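DNMT2 (Spodoptera frugiperda, PDB 4H0N) binds S-adenosyl-L-homocysteine and, as a C5-methyltransferase, probably methylates cytosine 38 in the anticodon loop of tRNA(Asp), with activity on DNA cytosines as well. Local coordinates at residues N97-L100 with Y101-I105; D221-Y224 with K225-R229; E289-I293 with M294-K298. The protein carries 3 engineered substitutions. One frame throughout, in Å; residues are numbered along the deposited sequence.

Interaction 1 of 3, residues N97-L100 with Y101-I105; sequences NSFL and YLIGI. With CA (calcium ion), chain F; SAH (S-adenosyl-L-homocysteine), chain E.
F99 O is where the first turn of helix 99-105 gathers its bonds: it takes the N-H of I103 at 3.3 Å and a weak, bent bond from L102 N. One residue earlier, S98 O receives Y101 N at 3.1 Å. L100 O then accepts G104 N at 3.2 Å in regular i to i+4 fashion.

The apolar contacts follow the same spacing. With chi1 at -165° the F99 ring stands opposite the backbone nitrogen, beside the carbonyl carbon, and swings out from the helix; F99 CD1 comes within 3.9 Å of L102 CD1 while F99 CE2 lies 4.1 Å from I103 CD1. Both aliphatic chains cross F99 at roughly a right angle. I103 CD1 also meets L100 CD2, at 4.0 Å, so the end of the isoleucine is shared between two neighbours about one turn back. Beyond the helix, F99 and L102 rest on M75 of strand 72-75, and I103 packs against L131 and F132 of helix 127-138, which L100 and F99 also touch, through L131 and V128: this is a helix laid against the Rossmann-like sheet of a class I SAM-dependent methyltransferase.

Each end of the segment holds a bound group. S98 OG lies 2.9 Å from N6 of S-adenosyl-L-homocysteine and accepts a weak hydrogen bond from that adenine amino group; the same hydroxyl is weakly bonded to T96 O, and I57 and Q80 of the cofactor site lie close by. Toward the other end, G104 O coordinates the calcium ion at 2.9 Å, a site that D107 OD1 also binds.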
ATOM      1  N   ASN A  97       3.162  18.285  -1.243  1.00 31.55           N
ATOM      2  CA  ASN A  97       2.129  17.582  -1.981  1.00 31.52           C
ATOM      3  C   ASN A  97       2.067  18.007  -3.445  1.00 28.13           C
ATOM      4  O   ASN A  97       2.085  19.194  -3.773  1.00 24.43           O
ATOM      5  CB  ASN A  97       0.776  17.752  -1.297  1.00 33.12           C
ATOM      6  CG  ASN A  97      -0.050  16.493  -1.338  1.00 43.17           C
ATOM      7  OD1 ASN A  97       0.089  15.674  -2.248  1.00 52.73           O
ATOM      8  ND2 ASN A  97      -0.915  16.322  -0.347  1.00 42.53           N
ATOM      9  N   SER A  98       2.001  17.011  -4.318  1.00 32.36           N
ATOM     10  CA  SER A  98       2.110  17.221  -5.749  1.00 32.86           C
ATOM     11  C   SER A  98       0.773  16.987  -6.435  1.00 31.51           C
ATOM     12  O   SER A  98       0.616  17.279  -7.617  1.00 31.78           O
ATOM     13  CB  SER A  98       3.160  16.263  -6.310  1.00 69.60           C
ATOM     14  OG  SER A  98       4.106  15.921  -5.305  1.00 86.89           O
ATOM     15  N   PHE A  99      -0.188  16.468  -5.676  1.00 39.64           N
ATOM     16  CA  PHE A  99      -1.464  16.011  -6.224  1.00 30.78           C
ATOM     17  C   PHE A  99      -2.299  17.122  -6.856  1.00 30.55           C
ATOM     18  O   PHE A  99      -2.992  16.897  -7.854  1.00 29.75           O
ATOM     19  CB  PHE A  99      -2.278  15.299  -5.143  1.00 28.05           C
ATOM     20  CG  PHE A  99      -3.420  14.492  -5.683  1.00 29.13           C
ATOM     21  CD1 PHE A  99      -3.197  13.515  -6.640  1.00 29.54           C
ATOM     22  CD2 PHE A  99      -4.714  14.699  -5.232  1.00 30.11           C
ATOM     23  CE1 PHE A  99      -4.246  12.766  -7.147  1.00 35.38           C
ATOM     24  CE2 PHE A  99      -5.768  13.953  -5.737  1.00 33.24           C
ATOM     25  CZ  PHE A  99      -5.533  12.986  -6.695  1.00 31.71           C
ATOM     26  N   LEU A 100      -2.234  18.314  -6.271  1.00 28.12           N
ATOM     27  CA  LEU A 100      -2.962  19.464  -6.794  1.00 31.01           C
ATOM     28  C   LEU A 100      -2.606  19.751  -8.252  1.00 30.99           C
ATOM     29  O   LEU A 100      -3.435  20.252  -9.011  1.00 34.06           O
ATOM     30  CB  LEU A 100      -2.698  20.707  -5.944  1.00 33.06           C
ATOM     31  CG  LEU A 100      -3.525  20.825  -4.666  1.00 39.50           C
ATOM     32  CD1 LEU A 100      -3.398  22.221  -4.085  1.00 38.77           C
ATOM     33  CD2 LEU A 100      -4.983  20.479  -4.932  1.00 42.11           C
ATOM     34  N   TYR A 101      -1.372  19.436  -8.631  1.00 23.81           N
ATOM     35  CA  TYR A 101      -0.924  19.615 -10.000  1.00 21.05           C
ATOM     36  C   TYR A 101      -1.687  18.710 -10.961  1.00 28.49           C
ATOM     37  O   TYR A 101      -2.005  19.114 -12.080  1.00 31.67           O
ATOM     38  CB  TYR A 101       0.572  19.346 -10.116  1.00 21.20           C
ATOM     39  CG  TYR A 101       1.073  19.411 -11.534  1.00 34.19           C
ATOM     40  CD1 TYR A 101       1.405  18.254 -12.231  1.00 26.74           C
ATOM     41  CD2 TYR A 101       1.197  20.635 -12.187  1.00 33.73           C
ATOM     42  CE1 TYR A 101       1.864  18.315 -13.530  1.00 27.15           C
ATOM     43  CE2 TYR A 101       1.653  20.704 -13.491  1.00 32.64           C
ATOM     44  CZ  TYR A 101       1.988  19.543 -14.157  1.00 26.60           C
ATOM     45  OH  TYR A 101       2.442  19.611 -15.452  1.00 23.91           O
ATOM     46  N   LEU A 102      -1.978  17.489 -10.520  1.00 32.21           N
ATOM     47  CA  LEU A 102      -2.706  16.533 -11.350  1.00 34.90           C
ATOM     48  C   LEU A 102      -4.132  16.994 -11.609  1.00 33.67           C
ATOM     49  O   LEU A 102      -4.574  17.038 -12.757  1.00 40.12           O
ATOM     50  CB  LEU A 102      -2.706  15.144 -10.711  1.00 37.62           C
ATOM     51  CG  LEU A 102      -1.327  14.496 -10.582  1.00 37.88           C
ATOM     52  CD1 LEU A 102      -1.452  13.063 -10.093  1.00 42.98           C
ATOM     53  CD2 LEU A 102      -0.566  14.557 -11.900  1.00 29.03           C
ATOM     54  N   ILE A 103      -4.841  17.334 -10.536  1.00 27.88           N
ATOM     55  CA  ILE A 103      -6.198  17.856 -10.628  1.00 34.84           C
ATOM     56  C   ILE A 103      -6.268  18.989 -11.642  1.00 47.40           C
ATOM     57  O   ILE A 103      -7.215  19.085 -12.427  1.00 57.26           O
ATOM     58  CB  ILE A 103      -6.685  18.375  -9.264  1.00 33.48           C
ATOM     59  CG1 ILE A 103      -6.748  17.224  -8.254  1.00 41.74           C
ATOM     60  CG2 ILE A 103      -8.037  19.060  -9.397  1.00 30.06           C
ATOM     61  CD1 ILE A 103      -7.115  17.654  -6.848  1.00 41.89           C
ATOM     62  N   GLY A 104      -5.243  19.835 -11.629  1.00 39.76           N
ATOM     63  CA  GLY A 104      -5.136  20.918 -12.583  1.00 30.78           C
ATOM     64  C   GLY A 104      -5.108  20.414 -14.010  1.00 33.05           C
ATOM     65  O   GLY A 104      -5.999  20.738 -14.782  1.00 38.07           O
ATOM     66  N   ILE A 105      -4.114  19.597 -14.347  1.00 23.05           N
ATOM     67  CA  ILE A 105      -3.881  19.199 -15.731  1.00 23.88           C
ATOM     68  C   ILE A 105      -4.860  18.169 -16.274  1.00 25.05           C
ATOM     69  O   ILE A 105      -4.652  17.652 -17.367  1.00 27.91           O
ATOM     70  CB  ILE A 105      -2.464  18.620 -15.947  1.00 27.06           C
ATOM     71  CG1 ILE A 105      -2.263  17.363 -15.099  1.00 23.79           C
ATOM     72  CG2 ILE A 105      -1.396  19.667 -15.667  1.00 28.69           C
ATOM     73  CD1 ILE A 105      -1.089  16.521 -15.540  1.00 24.52           C
TER
HETATM   74 CA    CA F 402      -6.344  23.050 -16.464  1.00 47.43          CA
HETATM   75  N   SAH E 401       2.177   2.677  -4.586  1.00 43.75           N
HETATM   76  CA  SAH E 401       3.635   2.719  -4.600  1.00 46.02           C
HETATM   77  CB  SAH E 401       4.208   3.886  -3.786  1.00 51.64           C
HETATM   78  CG  SAH E 401       3.235   4.809  -3.056  1.00 52.19           C
HETATM   79  SD  SAH E 401       4.061   5.705  -1.713  1.00 73.97           S
HETATM   80  C   SAH E 401       4.253   1.381  -4.182  1.00 43.48           C
HETATM   81  O   SAH E 401       5.290   1.332  -3.516  1.00 54.19           O
HETATM   82  OXT SAH E 401       3.743   0.311  -4.509  1.00 28.29           O
HETATM   83  C5' SAH E 401       4.289   7.197  -2.717  1.00 73.23           C
HETATM   84  C4' SAH E 401       5.639   7.278  -3.430  1.00 77.77           C
HETATM   85  O4' SAH E 401       5.606   8.330  -4.376  1.00 78.51           O
HETATM   86  C3' SAH E 401       6.814   7.564  -2.504  1.00 82.59           C
HETATM   87  O3' SAH E 401       7.655   6.432  -2.439  1.00 87.92           O
HETATM   88  C2' SAH E 401       7.555   8.740  -3.122  1.00 77.04           C
HETATM   89  O2' SAH E 401       8.908   8.425  -3.365  1.00 76.28           O
HETATM   90  C1' SAH E 401       6.851   8.999  -4.441  1.00 73.47           C
HETATM   91  N9  SAH E 401       6.644  10.443  -4.680  1.00 66.95           N
HETATM   92  C8  SAH E 401       6.267  11.389  -3.760  1.00 65.34           C
HETATM   93  N7  SAH E 401       6.185  12.589  -4.381  1.00 61.67           N
HETATM   94  C5  SAH E 401       6.506  12.426  -5.684  1.00 55.84           C
HETATM   95  C6  SAH E 401       6.583  13.313  -6.752  1.00 48.13           C
HETATM   96  N6  SAH E 401       6.311  14.603  -6.577  1.00 39.35           N
HETATM   97  N1  SAH E 401       6.946  12.846  -8.000  1.00 51.61           N
HETATM   98  C2  SAH E 401       7.231  11.507  -8.181  1.00 53.69           C
HETATM   99  N3  SAH E 401       7.154  10.632  -7.116  1.00 57.66           N
HETATM  100  C4  SAH E 401       6.798  11.082  -5.887  1.00 59.93           C

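Interaction 2 of 3, residues D221-Y224 with K225-R229; sequences DICY and KTSKR
Y224 to S227 form a type I beta turn, closed by S227 N to Y224 O at 3.0 Å, and the chain leaving short strand 222-223 is thereby folded back on itself. S227 ties the turn a second time through its side chain: S227 OG accepts a weak bond from Y224 N at 3.3 Å, long but nearly straight at 172°. S227 OG then lies 3.9 Å from C223 CB and 4.0 Å from Y224 CD2.

Past the turn, R229 reaches back to D221. Its CG sits between the backbone N and the carbonyl carbon (chi1 52°), and further bends at chi2 and chi3 curl the guanidinium round to the strand side. D221 and R229 approach from opposite directions, and the salt bridge uses a single carboxylate oxygen: D221 OD1 takes R229 NH2 at 2.7 Å and a weaker, more bent bond from R229 NH1 at 3.1 Å. OD1 lies at the guanidinium edge; the two planes are 72° apart, and NH2 meets OD1 from above the carboxylate plane. C223 SG lies close to the arginine, 3.4 Å from R229 O and 3.9 Å from R229 NH1.

D221 OD1 is also hydrogen-bonded to S246 OG, beside strand 247-248, which pairs in parallel with 222-223. With two guanidinium nitrogens and a hydroxyl on one oxygen, the carboxylate is probably held in its ionised form, and the charge pair ties R229, two residues past the turn, back to D221.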
ATOM      1  N   ASP A 221       0.616  -6.405  18.952  1.00 38.78           N
ATOM      2  CA  ASP A 221      -0.408  -7.320  18.466  1.00 38.47           C
ATOM      3  C   ASP A 221       0.277  -8.563  17.939  1.00 28.37           C
ATOM      4  O   ASP A 221       1.059  -8.492  16.994  1.00 30.95           O
ATOM      5  CB  ASP A 221      -1.252  -6.710  17.351  1.00 34.40           C
ATOM      6  CG  ASP A 221      -2.263  -7.702  16.792  1.00 37.25           C
ATOM      7  OD1 ASP A 221      -2.303  -7.893  15.558  1.00 39.26           O
ATOM      8  OD2 ASP A 221      -3.012  -8.304  17.592  1.00 39.80           O
ATOM      9  N   ILE A 222      -0.016  -9.704  18.545  1.00 24.57           N
ATOM     10  CA  ILE A 222       0.663 -10.931  18.174  1.00 27.45           C
ATOM     11  C   ILE A 222      -0.146 -11.769  17.194  1.00 31.27           C
ATOM     12  O   ILE A 222      -1.371 -11.855  17.293  1.00 34.50           O
ATOM     13  CB  ILE A 222       0.998 -11.779  19.411  1.00 27.81           C
ATOM     14  CG1 ILE A 222       1.395 -10.873  20.580  1.00 26.83           C
ATOM     15  CG2 ILE A 222       2.084 -12.801  19.077  1.00 27.24           C
ATOM     16  CD1 ILE A 222       2.807 -11.062  21.067  1.00 27.61           C
ATOM     17  N   CYS A 223       0.553 -12.381  16.244  1.00 44.13           N
ATOM     18  CA  CYS A 223      -0.060 -13.332  15.327  1.00 41.71           C
ATOM     19  C   CYS A 223       0.552 -14.723  15.429  1.00 40.99           C
ATOM     20  O   CYS A 223       1.710 -14.885  15.818  1.00 42.77           O
ATOM     21  CB  CYS A 223       0.034 -12.828  13.893  1.00 29.39           C
ATOM     22  SG  CYS A 223      -1.034 -11.430  13.594  1.00 33.26           S
ATOM     23  N   TYR A 224      -0.248 -15.720  15.070  1.00 29.60           N
ATOM     24  CA  TYR A 224       0.188 -17.107  15.059  1.00 32.02           C
ATOM     25  C   TYR A 224      -0.178 -17.694  13.701  1.00 38.65           C
ATOM     26  O   TYR A 224      -0.823 -17.026  12.892  1.00 39.02           O
ATOM     27  CB  TYR A 224      -0.476 -17.874  16.202  1.00 33.74           C
ATOM     28  CG  TYR A 224      -0.564 -17.054  17.469  1.00 32.56           C
ATOM     29  CD1 TYR A 224       0.426 -17.123  18.440  1.00 33.12           C
ATOM     30  CD2 TYR A 224      -1.630 -16.187  17.680  1.00 32.53           C
ATOM     31  CE1 TYR A 224       0.352 -16.361  19.588  1.00 32.53           C
ATOM     32  CE2 TYR A 224      -1.710 -15.419  18.819  1.00 30.72           C
ATOM     33  CZ  TYR A 224      -0.720 -15.510  19.769  1.00 31.84           C
ATOM     34  OH  TYR A 224      -0.821 -14.737  20.900  1.00 36.28           O
ATOM     35  N   LYS A 225       0.237 -18.928  13.438  1.00 40.03           N
ATOM     36  CA  LYS A 225      -0.027 -19.553  12.144  1.00 40.37           C
ATOM     37  C   LYS A 225      -1.523 -19.714  11.850  1.00 41.64           C
ATOM     38  O   LYS A 225      -1.926 -19.766  10.687  1.00 44.46           O
ATOM     39  CB  LYS A 225       0.681 -20.902  12.050  1.00 47.79           C
ATOM     40  CG  LYS A 225       0.252 -21.888  13.118  1.00 62.30           C
ATOM     41  CD  LYS A 225       1.192 -23.082  13.163  1.00 72.66           C
ATOM     42  CE  LYS A 225       1.192 -23.732  14.540  1.00 77.43           C
ATOM     43  NZ  LYS A 225       1.986 -24.993  14.560  1.00 82.40           N
ATOM     44  N   THR A 226      -2.337 -19.778  12.903  1.00 38.56           N
ATOM     45  CA  THR A 226      -3.780 -19.944  12.756  1.00 39.55           C
ATOM     46  C   THR A 226      -4.515 -18.609  12.602  1.00 36.89           C
ATOM     47  O   THR A 226      -5.714 -18.588  12.325  1.00 46.21           O
ATOM     48  CB  THR A 226      -4.398 -20.737  13.940  1.00 41.48           C
ATOM     49  OG1 THR A 226      -4.287 -19.977  15.150  1.00 39.42           O
ATOM     50  CG2 THR A 226      -3.700 -22.081  14.117  1.00 44.78           C
ATOM     51  N   SER A 227      -3.797 -17.503  12.785  1.00 34.19           N
ATOM     52  CA  SER A 227      -4.376 -16.162  12.643  1.00 32.08           C
ATOM     53  C   SER A 227      -4.952 -15.890  11.252  1.00 36.34           C
ATOM     54  O   SER A 227      -4.320 -16.172  10.232  1.00 35.30           O
ATOM     55  CB  SER A 227      -3.335 -15.083  12.965  1.00 32.81           C
ATOM     56  OG  SER A 227      -3.343 -14.734  14.338  1.00 38.24           O
ATOM     57  N   LYS A 228      -6.147 -15.318  11.219  1.00 32.55           N
ATOM     58  CA  LYS A 228      -6.769 -14.948   9.957  1.00 33.38           C
ATOM     59  C   LYS A 228      -6.806 -13.437   9.789  1.00 31.58           C
ATOM     60  O   LYS A 228      -7.564 -12.907   8.978  1.00 32.38           O
ATOM     61  CB  LYS A 228      -8.175 -15.536   9.861  1.00 35.57           C
ATOM     62  CG  LYS A 228      -8.200 -16.947   9.298  1.00 38.48           C
ATOM     63  CD  LYS A 228      -8.930 -17.909  10.207  1.00 40.23           C
ATOM     64  CE  LYS A 228      -8.999 -19.302   9.585  1.00 48.81           C
ATOM     65  NZ  LYS A 228      -9.797 -19.314   8.322  1.00 45.95           N
ATOM     66  N   ARG A 229      -5.966 -12.749  10.556  1.00 31.47           N
ATOM     67  CA  ARG A 229      -5.902 -11.295  10.532  1.00 28.26           C
ATOM     68  C   ARG A 229      -4.519 -10.845  10.964  1.00 27.99           C
ATOM     69  O   ARG A 229      -3.778 -11.600  11.586  1.00 27.06           O
ATOM     70  CB  ARG A 229      -6.930 -10.715  11.497  1.00 44.37           C
ATOM     71  CG  ARG A 229      -6.833 -11.303  12.896  1.00 42.65           C
ATOM     72  CD  ARG A 229      -7.203 -10.294  13.974  1.00 43.51           C
ATOM     73  NE  ARG A 229      -6.430  -9.059  13.861  1.00 41.42           N
ATOM     74  CZ  ARG A 229      -5.156  -8.937  14.222  1.00 36.75           C
ATOM     75  NH1 ARG A 229      -4.503  -9.978  14.717  1.00 46.30           N
ATOM     76  NH2 ARG A 229      -4.537  -7.774  14.080  1.00 28.74           N
TER

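Interaction 3 of 3, residues E289-I293 with M294-K298; sequences EVLMI and MCFPK
C295 takes up a left-handed backbone conformation (positive phi, 64°), and with it helix 287-293 ends in a Schellman motif. As the C-prime residue, C295 turns the chain so that F296 N reaches back to L291 O at 2.8 Å, while C295 N bonds to M292 O at 3.0 Å. M294 N still makes the helical bond to V290 O, also 2.8 Å.

The side chains close over the same turn. F296 lays its ring against L291: L291 CD2 sits over one face of the F296 ring, 3.7 Å from its centroid and 21° off the normal, a CH-pi contact. The ring also meets Y300 edge-to-face and touches S318, whose OG is hydrogen-bonded to S-adenosyl-L-homocysteine; the F296 side chain itself is about 5 Å from the ligand, and the helix end thus packs behind the cofactor pocket. V290 and M294 run side by side, V290 CG1 4.1 Å from M294 SD.

M292 goes the other way. Its chain bends at chi2 (-58°) and again at chi3, which brings the terminal methyl across the lysine that follows the turn, M292 CE lying 3.7 Å from K298 CA.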
ATOM      1  N   GLU A 289       7.675 -12.324   3.649  1.00 24.40           N
ATOM      2  CA  GLU A 289       6.357 -12.628   4.191  1.00 25.56           C
ATOM      3  C   GLU A 289       5.398 -11.457   4.023  1.00 22.28           C
ATOM      4  O   GLU A 289       4.246 -11.638   3.642  1.00 21.67           O
ATOM      5  CB  GLU A 289       6.466 -13.038   5.661  1.00 28.69           C
ATOM      6  CG  GLU A 289       6.954 -14.471   5.857  1.00 37.71           C
ATOM      7  CD  GLU A 289       7.560 -14.722   7.235  1.00 40.07           C
ATOM      8  OE1 GLU A 289       7.903 -13.745   7.944  1.00 30.67           O
ATOM      9  OE2 GLU A 289       7.697 -15.909   7.605  1.00 43.89           O
ATOM     10  N   VAL A 290       5.880 -10.252   4.301  1.00 25.94           N
ATOM     11  CA  VAL A 290       5.064  -9.059   4.127  1.00 25.04           C
ATOM     12  C   VAL A 290       4.664  -8.894   2.658  1.00 27.33           C
ATOM     13  O   VAL A 290       3.550  -8.470   2.355  1.00 28.52           O
ATOM     14  CB  VAL A 290       5.805  -7.810   4.632  1.00 22.76           C
ATOM     15  CG1 VAL A 290       4.956  -6.556   4.432  1.00 19.60           C
ATOM     16  CG2 VAL A 290       6.189  -7.988   6.095  1.00 21.04           C
ATOM     17  N   LEU A 291       5.570  -9.252   1.751  1.00 30.32           N
ATOM     18  CA  LEU A 291       5.278  -9.230   0.318  1.00 30.60           C
ATOM     19  C   LEU A 291       4.154 -10.198  -0.055  1.00 26.06           C
ATOM     20  O   LEU A 291       3.281  -9.864  -0.858  1.00 22.23           O
ATOM     21  CB  LEU A 291       6.542  -9.521  -0.502  1.00 22.09           C
ATOM     22  CG  LEU A 291       7.440  -8.319  -0.835  1.00 22.29           C
ATOM     23  CD1 LEU A 291       8.818  -8.765  -1.297  1.00 23.95           C
ATOM     24  CD2 LEU A 291       6.793  -7.441  -1.896  1.00 21.54           C
ATOM     25  N   MET A 292       4.181 -11.391   0.536  1.00 27.98           N
ATOM     26  CA  MET A 292       3.134 -12.393   0.329  1.00 26.35           C
ATOM     27  C   MET A 292       1.830 -11.961   0.980  1.00 21.07           C
ATOM     28  O   MET A 292       0.750 -12.172   0.430  1.00 30.63           O
ATOM     29  CB  MET A 292       3.553 -13.744   0.905  1.00 23.38           C
ATOM     30  CG  MET A 292       4.648 -14.456   0.143  1.00 52.47           C
ATOM     31  SD  MET A 292       4.200 -14.755  -1.572  1.00 59.01           S
ATOM     32  CE  MET A 292       5.573 -13.954  -2.405  1.00 65.88           C
ATOM     33  N   ILE A 293       1.942 -11.368   2.162  1.00 25.65           N
ATOM     34  CA  ILE A 293       0.796 -10.794   2.855  1.00 27.37           C
ATOM     35  C   ILE A 293       0.137  -9.681   2.034  1.00 31.56           C
ATOM     36  O   ILE A 293      -1.089  -9.580   1.992  1.00 36.16           O
ATOM     37  CB  ILE A 293       1.197 -10.261   4.249  1.00 21.18           C
ATOM     38  CG1 ILE A 293       1.470 -11.430   5.194  1.00 21.26           C
ATOM     39  CG2 ILE A 293       0.106  -9.371   4.832  1.00 19.04           C
ATOM     40  CD1 ILE A 293       2.178 -11.037   6.479  1.00 21.45           C
ATOM     41  N   MET A 294       0.945  -8.858   1.371  1.00 37.44           N
ATOM     42  CA  MET A 294       0.401  -7.792   0.531  1.00 38.37           C
ATOM     43  C   MET A 294       0.089  -8.286  -0.884  1.00 44.69           C
ATOM     44  O   MET A 294      -0.140  -7.494  -1.799  1.00 43.56           O
ATOM     45  CB  MET A 294       1.337  -6.589   0.503  1.00 25.03           C
ATOM     46  CG  MET A 294       1.476  -5.921   1.853  1.00 23.46           C
ATOM     47  SD  MET A 294       2.572  -4.504   1.796  1.00 51.58           S
ATOM     48  CE  MET A 294       1.531  -3.317   0.954  1.00 54.77           C
ATOM     49  N   CYS A 295       0.091  -9.607  -1.034  1.00 38.16           N
ATOM     50  CA  CYS A 295      -0.345 -10.286  -2.248  1.00 29.10           C
ATOM     51  C   CYS A 295       0.505  -9.986  -3.473  1.00 27.41           C
ATOM     52  O   CYS A 295       0.004  -9.987  -4.594  1.00 34.36           O
ATOM     53  CB  CYS A 295      -1.822 -10.006  -2.525  1.00 20.52           C
ATOM     54  SG  CYS A 295      -2.911 -10.554  -1.194  1.00 42.86           S
ATOM     55  N   PHE A 296       1.789  -9.733  -3.264  1.00 23.02           N
ATOM     56  CA  PHE A 296       2.712  -9.674  -4.386  1.00 29.24           C
ATOM     57  C   PHE A 296       2.950 -11.097  -4.883  1.00 39.73           C
ATOM     58  O   PHE A 296       2.769 -12.058  -4.129  1.00 46.70           O
ATOM     59  CB  PHE A 296       4.033  -9.030  -3.974  1.00 20.83           C
ATOM     60  CG  PHE A 296       3.999  -7.528  -3.957  1.00 21.80           C
ATOM     61  CD1 PHE A 296       3.264  -6.845  -3.001  1.00 21.19           C
ATOM     62  CD2 PHE A 296       4.730  -6.793  -4.881  1.00 24.18           C
ATOM     63  CE1 PHE A 296       3.246  -5.456  -2.976  1.00 26.27           C
ATOM     64  CE2 PHE A 296       4.714  -5.404  -4.860  1.00 22.30           C
ATOM     65  CZ  PHE A 296       3.971  -4.738  -3.906  1.00 18.91           C
ATOM     66  N   PRO A 297       3.334 -11.244  -6.159  1.00 27.83           N
ATOM     67  CA  PRO A 297       3.634 -12.583  -6.678  1.00 24.61           C
ATOM     68  C   PRO A 297       5.016 -13.073  -6.236  1.00 27.40           C
ATOM     69  O   PRO A 297       5.858 -12.268  -5.840  1.00 27.59           O
ATOM     70  CB  PRO A 297       3.584 -12.389  -8.199  1.00 25.16           C
ATOM     71  CG  PRO A 297       3.901 -10.949  -8.412  1.00 24.08           C
ATOM     72  CD  PRO A 297       3.360 -10.212  -7.212  1.00 22.50           C
ATOM     73  N   LYS A 298       5.234 -14.383  -6.316  1.00 29.52           N
ATOM     74  CA  LYS A 298       6.454 -15.017  -5.825  1.00 31.26           C
ATOM     75  C   LYS A 298       7.667 -14.696  -6.697  1.00 32.87           C
ATOM     76  O   LYS A 298       8.806 -14.737  -6.229  1.00 40.23           O
ATOM     77  CB  LYS A 298       6.254 -16.535  -5.706  1.00 51.03           C
ATOM     78  CG  LYS A 298       5.026 -16.953  -4.888  1.00 57.74           C
ATOM     79  CD  LYS A 298       3.752 -17.030  -5.742  1.00 70.98           C
ATOM     80  CE  LYS A 298       2.556 -16.396  -5.032  1.00 73.85           C
ATOM     81  NZ  LYS A 298       1.369 -16.236  -5.928  1.00 68.48           N
TER

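The three contacts come in series along the chain, 97-105, then 221-229, then 289-298, all in the one methyltransferase chain. Interactions 1 and 2 lie on opposite sides of the chain's centre, with their centres about 40 Å apart; the centre of interaction 3 is about 31 Å from that of interaction 1 and about 16 Å from that of interaction 2, and none touches another. Interaction 1 is on helix 99-105, packed on the large mixed sheet, while interaction 2 belongs to the small parallel pair 222-223 and 247-248. Interaction 3, nearest the centre, leads from helix 287-293 toward helix 308-316. Interactions 1 and 3 approach the cofactor from different parts of the chain; interaction 2 lies away from the ligand and the calcium ion.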